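Local coordinates for protein racemase, putative (Roseobacter denitrificans, PDB 3TCS) that binds magnesium and, as a putative racemase of the mandelate racemase and muconate lactonizing enzyme family, may have hydro-lyase activity, at residues A58-T63 against G97-R102. Sequence-based numbering, arbitrary orientation.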
loop_
_atom_site.group_PDB
_atom_site.type_symbol
_atom_site.label_atom_id
_atom_site.label_comp_id
_atom_site.label_asym_id
_atom_site.label_seq_id
_atom_site.Cartn_x
_atom_site.Cartn_y
_atom_site.Cartn_z
ATOM N N ALA B 58 -3.357 11.784 9.280
ATOM C CA ALA B 58 -4.719 11.901 8.760
ATOM C C ALA B 58 -4.863 13.036 7.758
ATOM O O ALA B 58 -5.756 13.013 6.911
ATOM C CB ALA B 58 -5.704 12.104 9.912
ATOM N N ASP B 59 -4.002 14.042 7.858
ATOM C CA ASP B 59 -4.084 15.146 6.913
ATOM C C ASP B 59 -3.729 14.636 5.512
ATOM O O ASP B 59 -4.358 15.024 4.524
ATOM C CB ASP B 59 -3.168 16.303 7.348
ATOM C CG ASP B 59 -1.712 15.898 7.477
ATOM O OD1 ASP B 59 -1.417 14.830 8.060
ATOM O OD2 ASP B 59 -0.849 16.673 7.011
ATOM N N ILE B 60 -2.741 13.747 5.430
ATOM C CA ILE B 60 -2.347 13.179 4.141
ATOM C C ILE B 60 -3.479 12.286 3.631
ATOM O O ILE B 60 -3.833 12.314 2.452
ATOM C CB ILE B 60 -1.055 12.342 4.268
ATOM C CG1 ILE B 60 0.104 13.256 4.690
ATOM C CG2 ILE B 60 -0.736 11.656 2.927
ATOM C CD1 ILE B 60 1.428 12.537 4.942
ATOM N N THR B 61 -4.049 11.495 4.533
ATOM C CA THR B 61 -5.147 10.611 4.174
ATOM C C THR B 61 -6.323 11.413 3.613
ATOM O O THR B 61 -6.948 11.009 2.629
ATOM C CB THR B 61 -5.605 9.802 5.401
ATOM O OG1 THR B 61 -4.511 9.003 5.874
ATOM C CG2 THR B 61 -6.772 8.893 5.047
ATOM N N CYS B 62 -6.620 12.556 4.226
ATOM C CA CYS B 62 -7.736 13.370 3.748
ATOM C C CYS B 62 -7.442 13.948 2.367
ATOM O O CYS B 62 -8.345 14.105 1.548
ATOM C CB CYS B 62 -8.062 14.474 4.755
ATOM S SG CYS B 62 -8.907 13.837 6.240
ATOM N N THR B 63 -6.176 14.256 2.107
ATOM C CA THR B 63 -5.798 14.765 0.794
ATOM C C THR B 63 -6.040 13.647 -0.221
ATOM O O THR B 63 -6.576 13.874 -1.310
ATOM C CB THR B 63 -4.311 15.184 0.769
ATOM O OG1 THR B 63 -4.133 16.333 1.609
ATOM C CG2 THR B 63 -3.867 15.525 -0.660
ATOM N N GLY B 97 -2.356 -0.334 -1.381
ATOM C CA GLY B 97 -1.746 0.032 -0.122
ATOM C C GLY B 97 -2.636 0.742 0.870
ATOM O O GLY B 97 -3.822 0.971 0.630
ATOM N N SER B 98 -2.012 1.132 1.974
ATOM C CA SER B 98 -2.675 1.768 3.100
ATOM C C SER B 98 -3.427 3.083 2.922
ATOM O O SER B 98 -4.581 3.181 3.325
ATOM C CB SER B 98 -1.661 1.934 4.237
ATOM O OG SER B 98 -2.277 2.442 5.408
ATOM N N TYR B 99 -2.786 4.095 2.339
ATOM C CA TYR B 99 -3.452 5.390 2.218
ATOM C C TYR B 99 -4.815 5.396 1.539
ATOM O O TYR B 99 -5.747 6.011 2.056
ATOM C CB TYR B 99 -2.518 6.426 1.577
ATOM C CG TYR B 99 -1.626 7.117 2.590
ATOM C CD1 TYR B 99 -2.172 7.905 3.608
ATOM C CD2 TYR B 99 -0.239 6.965 2.549
ATOM C CE1 TYR B 99 -1.359 8.527 4.560
ATOM C CE2 TYR B 99 0.583 7.579 3.494
ATOM C CZ TYR B 99 0.018 8.359 4.496
ATOM O OH TYR B 99 0.832 8.962 5.427
ATOM N N LEU B 100 -4.959 4.718 0.404
ATOM C CA LEU B 100 -6.264 4.703 -0.259
ATOM C C LEU B 100 -7.332 4.066 0.638
ATOM O O LEU B 100 -8.463 4.546 0.696
ATOM C CB LEU B 100 -6.205 3.940 -1.590
ATOM C CG LEU B 100 -7.495 3.990 -2.426
ATOM C CD1 LEU B 100 -7.630 5.356 -3.076
ATOM C CD2 LEU B 100 -7.479 2.895 -3.489
ATOM N N ARG B 101 -6.977 2.986 1.335
ATOM C CA ARG B 101 -7.935 2.309 2.207
ATOM C C ARG B 101 -8.254 3.146 3.434
ATOM O O ARG B 101 -9.392 3.164 3.894
ATOM C CB ARG B 101 -7.414 0.939 2.652
ATOM C CG ARG B 101 -7.587 -0.156 1.619
ATOM C CD ARG B 101 -6.630 0.046 0.490
ATOM N NE ARG B 101 -6.819 -0.897 -0.604
ATOM C CZ ARG B 101 -6.185 -0.784 -1.763
ATOM N NH1 ARG B 101 -5.340 0.221 -1.940
ATOM N NH2 ARG B 101 -6.408 -1.651 -2.741
ATOM N N ARG B 102 -7.246 3.823 3.974
ATOM C CA ARG B 102 -7.452 4.681 5.141
ATOM C C ARG B 102 -8.465 5.767 4.796
ATOM O O ARG B 102 -9.277 6.165 5.634
ATOM C CB ARG B 102 -6.142 5.354 5.554
ATOM C CG ARG B 102 -5.118 4.436 6.195
ATOM C CD ARG B 102 -3.797 5.174 6.400
ATOM N NE ARG B 102 -2.799 4.319 7.039
ATOM C CZ ARG B 102 -2.372 4.464 8.289
ATOM N NH1 ARG B 102 -2.849 5.441 9.057
ATOM N NH2 ARG B 102 -1.469 3.623 8.773
HETATM O O HOH W 1 -4.382 8.055 8.394
#
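Ile60 lays its CG2 methyl over one face of the Tyr99 ring, 4.0 Å from the centroid and 27° off the normal, which meets the definition of a CH-pi contact. The methyl lies closer to the phenol end of the ring, with CG2 3.6 Å from Tyr99 CE1. Thr61 reaches the same ring at its edge: OG1 lies in the ring plane, 3.4 Å from Tyr99 CD1. With OG1 beside the backbone N (chi1 -61°), the CG2 branch of Thr61 falls anti to N and turns onto Arg102, 3.6 Å from CB. This is the tight side, made by the first turns of helices 58-73 and 98-119, whose short axes cross at -79° and 8.8 Å.

The other side is looser and hydrated. No direct hydrogen bond joins the segments; instead a water lies 2.7 Å from Thr61 OG1 and accepts from Arg102 NH1. Ser98 OG, in the guanidinium plane, receives Arg102 NE in an unusually short bond of 2.5 Å that probably helps to set the turn of that group. On the second subunit, the Lys94 carbonyl takes Arg102 NH2 and Phe95 lies in cation-pi contact with Arg102, while Tyr99 meets Tyr99 of that subunit.

Were Tyr99 replaced by an alanine, the Ile60 methyl would probably lose its aromatic face and a gap open between the helices. Apolar packing thus closes this corner of the N-terminal capping domain, while the N-H groups of Arg102 are divided between a water, Ser98 and Lys94 O of the second subunit, which probably ties this helix crossing to the dimer interface.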